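Local coordinates for tyrosine-protein phosphatase non-receptor type 18 (PDB 2OC3) that removes phosphate from phosphotyrosine in proteins, acting through its catalytic domain, the part present here, on autophosphorylated tyrosine kinases, at residues K129-A134 with E146-Q151; Y192-M197 with V215-R220; H210-V215 with Y289-Q294; L229-S234 with V242-D247. All coordinates share one frame; numbering follows the deposited sequence.

Three of the four contacts include a strand of the central mixed sheet of the phosphatase domain; contact 3 joins two helices. Contacts 1 and 2 are joined through neighbouring strands, where Leu194 N lies 2.8 Å from Ile131 O. Strand 229-232 of contact 4 borders strand 130-133 on its other side. Contacts 2 and 3 share Val215 and use successive parts of helix 209-222, their centres about 13 Å apart. Contact 4 lies within the chain loop closed by contact 3, and Met211 CG of contact 3 reaches Leu243 CD2 of contact 4 at 3.5 Å. Contact 4 also holds Cys233, the predicted phosphocysteine nucleophile; the side chain of Met133 in contact 1 approaches that of Cys233 to about 7 Å.

Contact 1: K129-A134 with E146-Q151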
# COMPACT_ATOMS: atom_id res chain seq x y z
N LYS A 129 0.41 12.82 1.19
CA LYS A 129 1.65 13.50 0.83
C LYS A 129 2.59 12.56 0.06
O LYS A 129 3.38 13.02 -0.77
CB LYS A 129 2.34 13.98 2.11
CG LYS A 129 1.55 15.06 2.84
CD LYS A 129 2.14 15.46 4.18
N VAL A 130 2.50 11.26 0.35
CA VAL A 130 3.42 10.27 -0.26
C VAL A 130 2.63 9.05 -0.74
O VAL A 130 1.79 8.51 -0.00
CB VAL A 130 4.48 9.80 0.73
CG1 VAL A 130 5.53 8.96 0.05
CG2 VAL A 130 5.17 10.97 1.40
N ILE A 131 2.87 8.68 -1.99
CA ILE A 131 2.38 7.45 -2.59
C ILE A 131 3.54 6.47 -2.76
O ILE A 131 4.64 6.88 -3.24
CB ILE A 131 1.80 7.72 -3.97
CG1 ILE A 131 0.66 8.74 -3.92
CG2 ILE A 131 1.31 6.41 -4.68
CD1 ILE A 131 0.28 9.27 -5.30
N LEU A 132 3.36 5.22 -2.36
CA LEU A 132 4.33 4.17 -2.61
C LEU A 132 3.70 3.20 -3.58
O LEU A 132 2.68 2.61 -3.24
CB LEU A 132 4.70 3.44 -1.33
CG LEU A 132 5.46 4.22 -0.24
CD1 LEU A 132 4.58 5.06 0.64
CD2 LEU A 132 6.29 3.27 0.64
N MET A 133 4.33 2.97 -4.72
CA MET A 133 3.85 2.11 -5.80
C MET A 133 4.83 0.94 -5.91
O MET A 133 6.04 1.15 -6.11
CB MET A 133 3.81 2.87 -7.15
CG MET A 133 3.55 1.97 -8.33
SD MET A 133 3.21 2.99 -9.77
CE MET A 133 2.98 1.76 -11.06
N ALA A 134 4.35 -0.29 -5.74
CA ALA A 134 5.23 -1.45 -5.74
C ALA A 134 4.98 -2.34 -6.92
O ALA A 134 4.93 -3.57 -6.75
CB ALA A 134 5.03 -2.30 -4.45
N GLU A 146 -2.43 1.52 -14.54
CA GLU A 146 -2.37 2.69 -15.41
C GLU A 146 -1.43 3.77 -14.89
O GLU A 146 -1.34 3.99 -13.66
CB GLU A 146 -3.76 3.26 -15.62
CG GLU A 146 -4.66 2.32 -16.35
CD GLU A 146 -4.16 1.98 -17.75
OE1 GLU A 146 -3.90 2.93 -18.52
OE2 GLU A 146 -3.95 0.79 -18.03
N ARG A 147 -0.77 4.48 -15.79
CA ARG A 147 0.04 5.62 -15.42
C ARG A 147 -0.90 6.72 -14.95
O ARG A 147 -1.79 7.18 -15.70
CB ARG A 147 0.88 6.11 -16.59
CG ARG A 147 1.57 7.41 -16.26
CD ARG A 147 2.67 7.72 -17.24
NE ARG A 147 2.18 7.94 -18.60
CZ ARG A 147 1.67 9.09 -19.04
NH1 ARG A 147 1.50 10.14 -18.23
NH2 ARG A 147 1.28 9.20 -20.32
N TYR A 148 -0.70 7.17 -13.72
CA TYR A 148 -1.45 8.27 -13.13
C TYR A 148 -0.63 9.50 -12.86
O TYR A 148 -1.17 10.50 -12.38
CB TYR A 148 -2.12 7.78 -11.86
CG TYR A 148 -1.16 7.18 -10.85
CD1 TYR A 148 -0.43 8.00 -9.96
CD2 TYR A 148 -1.03 5.79 -10.71
CE1 TYR A 148 0.42 7.49 -9.03
CE2 TYR A 148 -0.12 5.26 -9.76
CZ TYR A 148 0.57 6.12 -8.90
OH TYR A 148 1.38 5.62 -7.93
N TRP A 149 0.67 9.41 -13.12
CA TRP A 149 1.62 10.52 -12.97
C TRP A 149 1.91 11.12 -14.34
O TRP A 149 1.69 10.49 -15.38
CB TRP A 149 2.90 10.02 -12.30
CG TRP A 149 3.60 8.95 -13.05
CD1 TRP A 149 4.57 9.12 -13.97
CD2 TRP A 149 3.37 7.51 -12.97
NE1 TRP A 149 4.95 7.91 -14.50
CE2 TRP A 149 4.23 6.91 -13.90
CE3 TRP A 149 2.52 6.69 -12.21
CZ2 TRP A 149 4.30 5.55 -14.07
CZ3 TRP A 149 2.57 5.32 -12.42
CH2 TRP A 149 3.44 4.76 -13.36
N ALA A 150 2.40 12.36 -14.32
CA ALA A 150 2.70 13.12 -15.52
C ALA A 150 4.10 12.80 -15.97
O ALA A 150 4.93 12.29 -15.20
CB ALA A 150 2.56 14.61 -15.25
N GLN A 151 4.34 13.06 -17.25
CA GLN A 151 5.68 12.93 -17.81
C GLN A 151 6.25 14.31 -18.12
O GLN A 151 5.56 15.32 -18.05
CB GLN A 151 5.66 11.99 -19.03
CG GLN A 151 5.36 10.56 -18.56
CD GLN A 151 5.32 9.51 -19.66
OE1 GLN A 151 5.74 8.37 -19.45
NE2 GLN A 151 4.78 9.87 -20.83
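Ile131 and Met133 of strand 130-133 reach Tyr148 and Trp149 across a wide backbone gap, the CA atoms of Ile131 and Trp149 lying 10.9 Å apart, and only side chains bridge it; no hydrogen bond links the two segments. Tyr148 slides in against both strand residues: its OH lies 3.3 Å from Ile131 CG2 and 3.7 Å from Met133 SD. Met133 is fully extended, which carries its sulfur past the phenol to the indole, where SD comes within 3.6 Å of Trp149 CZ3 and CE rests near CZ3 and CH2; SD makes oblique Met-aromatic contacts with the Tyr148 and Trp149 rings. The loop, with its sequence RCERYW, corresponds to the KCxxYWP motif of classical tyrosine phosphatases, and here it flanks the central sheet. Trp149 CE3 sits over the centre of the Tyr148 ring, 3.7 Å above its plane, while Arg147 CG lies 3.6 Å above the indole. NH1 of Arg147 bonds to Trp149 O in the carbonyl plane. The buried Tyr148 hydroxyl is hydrogen-bonded with His232 NE2 and Gln193 NE2. A phenylalanine in place of Tyr148 would probably keep the ring packing but deprive both nitrogens of their shared hydroxyl partner.

Contact 2: Y192-M197 with V215-R220; sequences YQLQYM and VEEARR
Leu194 meets Glu217 and Ala218 where helix 209-222 lies over the sheet in a beta-alpha-beta crossover: strand 187-196 leads into the helix, which leads on to the parallel strand 229-232, with strand 130-133 between the two strands. CA of Leu194 stands 7.4 Å from CA of Ala218, and CB of the leucine points at the helix. From CB, the first torsion of -72° sets CG beside the backbone N, and the branches then part. CD1 presses against the helix backbone, 3.6 Å from both the N and the CB of Ala218; the alanine's single methyl permits this close approach. CD2 turns to Glu217 and lies 4.1 Å from its CG, the two side chains crossing at about a right angle. Leu171, Ile175 and Leu177 also touch Leu194, making it part of the buried layer between helix and sheet. The glutamate is bent at its second torsion (59°), and its carboxylate forms a salt bridge with Arg220 one turn on. Replacing Glu217 with an alanine would remove the CG that packs on Leu194 CD2 and would probably leave the Arg220 guanidinium without its charged mate, free to turn. That guanidinium binds side-on, with NE and NH2 both on the one oxygen: NH2 lies 2.9 Å from Glu217 OE1 on its anti side, whereas NE approaches from above the carboxylate plane.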
# COMPACT_ATOMS: atom_id res chain seq x y z
N TYR A 192 4.55 13.44 -3.48
CA TYR A 192 5.69 12.62 -3.84
C TYR A 192 5.25 11.21 -4.12
O TYR A 192 4.47 10.66 -3.32
CB TYR A 192 6.72 12.63 -2.71
CG TYR A 192 7.39 14.00 -2.53
CD1 TYR A 192 8.48 14.34 -3.30
CD2 TYR A 192 6.92 14.94 -1.64
CE1 TYR A 192 9.11 15.58 -3.18
CE2 TYR A 192 7.54 16.22 -1.50
CZ TYR A 192 8.65 16.51 -2.28
OH TYR A 192 9.29 17.75 -2.18
N GLN A 193 5.77 10.63 -5.20
CA GLN A 193 5.50 9.22 -5.54
C GLN A 193 6.80 8.45 -5.62
O GLN A 193 7.72 8.83 -6.36
CB GLN A 193 4.79 9.13 -6.87
CG GLN A 193 4.40 7.70 -7.30
CD GLN A 193 4.60 7.41 -8.77
OE1 GLN A 193 5.33 8.13 -9.44
NE2 GLN A 193 3.92 6.39 -9.29
N LEU A 194 6.89 7.39 -4.83
CA LEU A 194 8.00 6.50 -4.88
C LEU A 194 7.57 5.25 -5.61
O LEU A 194 6.52 4.72 -5.28
CB LEU A 194 8.47 6.15 -3.50
CG LEU A 194 9.20 7.25 -2.71
CD1 LEU A 194 8.99 7.14 -1.17
CD2 LEU A 194 10.66 7.24 -3.06
N GLN A 195 8.35 4.80 -6.59
CA GLN A 195 7.98 3.64 -7.38
C GLN A 195 9.10 2.63 -7.33
O GLN A 195 10.24 2.95 -7.62
CB GLN A 195 7.69 4.00 -8.85
CG GLN A 195 7.12 2.78 -9.61
CD GLN A 195 6.92 2.99 -11.09
OE1 GLN A 195 7.17 4.07 -11.63
NE2 GLN A 195 6.47 1.92 -11.76
N TYR A 196 8.80 1.42 -6.90
CA TYR A 196 9.73 0.29 -6.90
C TYR A 196 9.69 -0.27 -8.33
O TYR A 196 8.61 -0.55 -8.87
CB TYR A 196 9.29 -0.77 -5.86
CG TYR A 196 10.40 -1.69 -5.50
CD1 TYR A 196 11.10 -1.53 -4.34
CD2 TYR A 196 10.81 -2.71 -6.36
CE1 TYR A 196 12.19 -2.34 -4.03
CE2 TYR A 196 11.89 -3.51 -6.06
CZ TYR A 196 12.57 -3.33 -4.90
OH TYR A 196 13.69 -4.13 -4.61
N MET A 197 10.88 -0.37 -8.95
CA MET A 197 10.98 -0.50 -10.41
C MET A 197 11.33 -1.90 -10.91
O MET A 197 11.25 -2.11 -12.12
CB MET A 197 12.04 0.48 -10.97
CG MET A 197 11.77 1.91 -10.60
SD MET A 197 10.22 2.58 -11.19
CE MET A 197 10.63 2.73 -12.95
N VAL A 215 11.18 2.97 2.06
CA VAL A 215 10.41 3.26 3.27
C VAL A 215 11.06 4.41 4.05
O VAL A 215 10.36 5.33 4.49
CB VAL A 215 10.24 2.02 4.15
CG1 VAL A 215 9.65 2.40 5.50
CG2 VAL A 215 9.31 1.04 3.46
N GLU A 216 12.37 4.38 4.17
CA GLU A 216 13.08 5.46 4.85
C GLU A 216 12.80 6.82 4.19
O GLU A 216 12.53 7.83 4.86
CB GLU A 216 14.60 5.18 4.89
CG GLU A 216 15.00 3.98 5.75
CD GLU A 216 16.35 3.39 5.43
OE1 GLU A 216 17.06 3.87 4.52
OE2 GLU A 216 16.70 2.38 6.10
N GLU A 217 12.89 6.86 2.86
CA GLU A 217 12.63 8.10 2.17
C GLU A 217 11.17 8.52 2.28
O GLU A 217 10.86 9.69 2.48
CB GLU A 217 13.03 7.98 0.71
CG GLU A 217 12.73 9.23 -0.14
CD GLU A 217 13.41 10.53 0.33
OE1 GLU A 217 14.49 10.49 0.94
OE2 GLU A 217 12.86 11.62 0.08
N ALA A 218 10.23 7.58 2.17
CA ALA A 218 8.83 7.93 2.33
C ALA A 218 8.57 8.61 3.65
O ALA A 218 7.80 9.54 3.74
CB ALA A 218 7.93 6.69 2.23
N ARG A 219 9.21 8.08 4.70
CA ARG A 219 9.01 8.64 6.03
C ARG A 219 9.63 10.02 6.17
O ARG A 219 9.07 10.87 6.88
CB ARG A 219 9.54 7.69 7.09
CG ARG A 219 8.51 6.59 7.42
CD ARG A 219 7.43 7.15 8.27
NE ARG A 219 6.28 6.28 8.35
CZ ARG A 219 5.08 6.67 8.75
NH1 ARG A 219 4.85 7.94 9.09
NH2 ARG A 219 4.09 5.78 8.78
N ARG A 220 10.75 10.27 5.50
CA ARG A 220 11.29 11.63 5.54
C ARG A 220 10.34 12.60 4.86
O ARG A 220 10.13 13.72 5.34
CB ARG A 220 12.66 11.71 4.86
CG ARG A 220 13.79 11.06 5.63
CD ARG A 220 15.16 11.30 5.05
NE ARG A 220 15.37 10.53 3.84
CZ ARG A 220 15.95 9.33 3.79
NH1 ARG A 220 16.40 8.73 4.88
NH2 ARG A 220 16.11 8.74 2.64

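Contact 3: H210-V215 with Y289-Q294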
# COMPACT_ATOMS: atom_id res chain seq x y z
N HIS A 210 16.95 -2.08 -0.83
CA HIS A 210 16.41 -0.94 -1.58
C HIS A 210 14.97 -0.66 -1.18
O HIS A 210 14.54 0.50 -1.16
CB HIS A 210 16.64 -1.14 -3.08
CG HIS A 210 18.10 -1.06 -3.43
ND1 HIS A 210 18.62 -1.53 -4.61
CD2 HIS A 210 19.14 -0.59 -2.71
CE1 HIS A 210 19.94 -1.35 -4.61
NE2 HIS A 210 20.28 -0.78 -3.46
N MET A 211 14.22 -1.69 -0.84
CA MET A 211 12.88 -1.47 -0.29
C MET A 211 12.96 -0.71 1.03
O MET A 211 12.15 0.19 1.30
CB MET A 211 12.14 -2.79 -0.06
CG MET A 211 10.76 -2.59 0.55
SD MET A 211 9.92 -4.17 0.90
CE MET A 211 11.03 -4.90 2.10
N LEU A 212 13.92 -1.07 1.90
CA LEU A 212 14.09 -0.30 3.14
C LEU A 212 14.39 1.18 2.85
O LEU A 212 13.89 2.08 3.53
CB LEU A 212 15.21 -0.89 4.00
CG LEU A 212 14.78 -2.07 4.83
CD1 LEU A 212 16.01 -2.74 5.45
CD2 LEU A 212 13.81 -1.60 5.94
N ALA A 213 15.25 1.43 1.86
CA ALA A 213 15.59 2.79 1.42
C ALA A 213 14.32 3.53 0.99
O ALA A 213 14.13 4.70 1.28
CB ALA A 213 16.58 2.74 0.25
N MET A 214 13.42 2.82 0.32
CA MET A 214 12.14 3.40 -0.13
C MET A 214 11.29 3.85 1.07
O MET A 214 10.72 4.93 1.05
CB MET A 214 11.41 2.39 -1.00
CG MET A 214 10.13 2.88 -1.60
SD MET A 214 9.18 1.47 -2.28
CE MET A 214 7.93 2.32 -3.28
N VAL A 215 11.18 2.97 2.06
CA VAL A 215 10.41 3.26 3.27
C VAL A 215 11.06 4.41 4.05
O VAL A 215 10.36 5.33 4.49
CB VAL A 215 10.24 2.02 4.15
CG1 VAL A 215 9.65 2.40 5.50
CG2 VAL A 215 9.31 1.04 3.46
N TYR A 289 10.34 -11.23 6.95
CA TYR A 289 11.22 -11.67 8.01
C TYR A 289 12.66 -11.24 7.82
O TYR A 289 13.27 -10.74 8.75
CB TYR A 289 11.15 -13.19 8.24
CG TYR A 289 10.34 -13.58 9.45
CD1 TYR A 289 8.99 -13.83 9.34
CD2 TYR A 289 10.92 -13.66 10.71
CE1 TYR A 289 8.22 -14.17 10.43
CE2 TYR A 289 10.15 -14.04 11.84
CZ TYR A 289 8.80 -14.28 11.67
OH TYR A 289 7.98 -14.63 12.72
N HIS A 290 13.18 -11.38 6.61
CA HIS A 290 14.55 -10.98 6.29
C HIS A 290 14.73 -9.47 6.53
O HIS A 290 15.73 -9.01 7.12
CB HIS A 290 14.83 -11.30 4.82
CG HIS A 290 16.25 -11.12 4.38
ND1 HIS A 290 17.26 -10.64 5.20
CD2 HIS A 290 16.83 -11.35 3.18
CE1 HIS A 290 18.39 -10.61 4.53
NE2 HIS A 290 18.16 -11.03 3.30
N THR A 291 13.74 -8.69 6.08
CA THR A 291 13.75 -7.24 6.19
C THR A 291 13.74 -6.80 7.65
O THR A 291 14.52 -5.92 8.05
CB THR A 291 12.56 -6.60 5.45
OG1 THR A 291 12.54 -7.05 4.08
CG2 THR A 291 12.65 -5.09 5.47
N VAL A 292 12.86 -7.41 8.45
CA VAL A 292 12.74 -7.06 9.86
C VAL A 292 14.02 -7.44 10.63
O VAL A 292 14.51 -6.64 11.43
CB VAL A 292 11.45 -7.67 10.47
CG1 VAL A 292 11.44 -7.51 11.98
CG2 VAL A 292 10.20 -7.00 9.83
N ALA A 293 14.56 -8.63 10.36
CA ALA A 293 15.83 -9.07 10.98
C ALA A 293 16.94 -8.07 10.68
O ALA A 293 17.71 -7.69 11.58
CB ALA A 293 16.20 -10.48 10.49
N GLN A 294 17.00 -7.60 9.43
CA GLN A 294 18.01 -6.62 9.03
C GLN A 294 17.82 -5.29 9.76
O GLN A 294 18.80 -4.68 10.23
CB GLN A 294 18.01 -6.42 7.54
CG GLN A 294 18.82 -5.26 7.11
CD GLN A 294 19.18 -5.29 5.67
OE1 GLN A 294 19.21 -6.36 5.04
NE2 GLN A 294 19.48 -4.11 5.11
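Met211 and Leu212 both reach Thr291, the first at OG1 and CG2, the second at CG2, at a helix-helix crossing of the alpha/beta phosphatase domain. Helix 209-222 and helix 282-296 cross at -67° in these segments, and their axes come no nearer than 11.2 Å. Side chains fill this separation. Met211 leaves the backbone with CG opposite its N (chi1 178°) and stays straight through the second torsion, then bends at the third (62°), which turns its terminal methyl onto the threonine: CE is 3.3 Å from Thr291 OG1 and 3.7 Å from CG2. The two side chains cross nearly at right angles. Thr291 places its OG1 beside its own N, where the hydroxyl hydrogen-bonds with Phe287 O in the preceding turn; the polar branch is thus satisfied within its helix while CG2 is left for apolar contact. That methyl slides against Leu212, lying 3.7 Å from CD2 and 3.8 Å from CG. The remaining leucine branch, CD1, is used by Gln294, whose extended chain carries its amide to that methyl. Met211 also packs on Val242 and Leu243 of helix 238-254, and its side chain is about 8 Å from that of Arg239, a substrate-binding residue by similarity. Gln294 NE2 hydrogen-bonds with Asp209 OD1 and passes 3.7 Å from Leu212 CD1.

Contact 4: L229-S234 with V242-D247; sequences LCVHCS and VLCTVD
The carboxylate of Asp247 meets the methyl CD1 of Leu229, its oxygen OD2 standing 4.2 Å away; that oxygen has stronger partners in Tyr105 OH and, through a salt bridge, Arg219 NH2, which would offset its buried charge. His232, whose CB is directed away from the helix, carries the other flat group. At the edge of its imidazole ND1 donates to Cys233 O (3.0 Å), almost straight at 169°, on a lone pair in the carbonyl plane, which, with the bond between NE2 and Tyr148 OH, fixes the rotation of the ring just before the catalytic loop. The rest of the contact with the helix is apolar. Val231, with CG1 opposite its backbone N (chi1 -172°), spreads its methyls along the helix: CG1 rests 3.9 Å from both CB and CD1 of Leu243, and CG2 lies 3.9 Å from Cys244 SG. The sequence HCSAGCGRTG, running from the strand's end through the P-loop into the helix's first turn, is the tyrosine phosphatase signature; Cys233 is the predicted phosphocysteine nucleophile, and Cys233 to Arg239 bind substrate by similarity. The strand runs into the loop and helix 238-254 runs back out, their segment directions 141° apart with the axes 9.2 Å from each other. Within the sheet, strand 229-232 lies between strands 103-108 and 130-133, while the helix is flanked by helix 209-222 through Met211, helix 264-272 through Met271 and helix 282-296 through Leu288.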
# COMPACT_ATOMS: atom_id res chain seq x y z
N LEU A 229 -0.25 7.30 4.46
CA LEU A 229 0.54 6.92 3.29
C LEU A 229 -0.40 6.19 2.36
O LEU A 229 -1.19 5.35 2.80
CB LEU A 229 1.69 6.01 3.67
CG LEU A 229 2.80 6.56 4.57
CD1 LEU A 229 3.76 5.46 4.95
CD2 LEU A 229 3.57 7.64 3.86
N CYS A 230 -0.29 6.43 1.07
CA CYS A 230 -1.06 5.71 0.04
C CYS A 230 -0.13 4.66 -0.56
O CYS A 230 0.89 5.00 -1.14
CB CYS A 230 -1.54 6.65 -1.03
SG CYS A 230 -2.50 5.77 -2.31
N VAL A 231 -0.46 3.39 -0.38
CA VAL A 231 0.40 2.26 -0.78
C VAL A 231 -0.37 1.41 -1.76
O VAL A 231 -1.52 1.05 -1.49
CB VAL A 231 0.89 1.44 0.43
CG1 VAL A 231 1.93 0.40 -0.01
CG2 VAL A 231 1.47 2.35 1.57
N HIS A 232 0.24 1.05 -2.87
CA HIS A 232 -0.46 0.21 -3.83
C HIS A 232 0.51 -0.62 -4.64
O HIS A 232 1.67 -0.29 -4.73
CB HIS A 232 -1.37 1.00 -4.77
CG HIS A 232 -0.64 1.74 -5.86
ND1 HIS A 232 -0.38 1.20 -7.11
CD2 HIS A 232 -0.17 3.01 -5.89
CE1 HIS A 232 0.24 2.11 -7.85
NE2 HIS A 232 0.36 3.23 -7.14
N CYS A 233 0.01 -1.71 -5.20
CA CYS A 233 0.71 -2.50 -6.18
C CYS A 233 -0.29 -2.67 -7.30
O CYS A 233 -0.90 -1.67 -7.71
CB CYS A 233 1.30 -3.74 -5.56
SG CYS A 233 0.19 -4.81 -4.62
N SER A 234 -0.39 -3.84 -7.91
CA SER A 234 -1.45 -4.03 -8.90
C SER A 234 -2.78 -4.36 -8.20
O SER A 234 -3.74 -3.64 -8.36
CB SER A 234 -1.06 -5.10 -9.91
OG SER A 234 -2.04 -5.27 -10.92
N VAL A 242 3.46 -6.14 2.29
CA VAL A 242 4.86 -6.16 2.71
C VAL A 242 5.28 -4.74 3.08
O VAL A 242 5.84 -4.52 4.16
CB VAL A 242 5.79 -6.74 1.63
CG1 VAL A 242 7.27 -6.49 2.01
CG2 VAL A 242 5.51 -8.22 1.46
N LEU A 243 5.05 -3.76 2.21
CA LEU A 243 5.46 -2.39 2.49
C LEU A 243 4.83 -1.84 3.75
O LEU A 243 5.52 -1.19 4.56
CB LEU A 243 5.14 -1.45 1.33
CG LEU A 243 6.03 -1.56 0.11
CD1 LEU A 243 5.60 -0.64 -0.99
CD2 LEU A 243 7.52 -1.26 0.42
N CYS A 244 3.52 -2.05 3.93
CA CYS A 244 2.84 -1.51 5.12
C CYS A 244 3.39 -2.16 6.38
O CYS A 244 3.58 -1.48 7.42
CB CYS A 244 1.33 -1.71 5.07
SG CYS A 244 0.53 -0.72 3.74
N THR A 245 3.68 -3.45 6.32
CA THR A 245 4.18 -4.14 7.51
C THR A 245 5.60 -3.68 7.84
O THR A 245 5.93 -3.48 9.02
CB THR A 245 4.16 -5.67 7.33
OG1 THR A 245 2.82 -6.09 7.06
CG2 THR A 245 4.67 -6.36 8.59
N VAL A 246 6.45 -3.49 6.83
CA VAL A 246 7.81 -3.04 7.07
C VAL A 246 7.77 -1.66 7.74
O VAL A 246 8.48 -1.37 8.72
CB VAL A 246 8.61 -3.01 5.75
CG1 VAL A 246 9.96 -2.23 5.93
CG2 VAL A 246 8.82 -4.41 5.22
N ASP A 247 6.91 -0.78 7.23
CA ASP A 247 6.82 0.55 7.81
C ASP A 247 6.27 0.49 9.21
O ASP A 247 6.76 1.22 10.08
CB ASP A 247 5.92 1.47 7.01
CG ASP A 247 5.83 2.84 7.63
OD1 ASP A 247 6.79 3.62 7.44
OD2 ASP A 247 4.83 3.15 8.29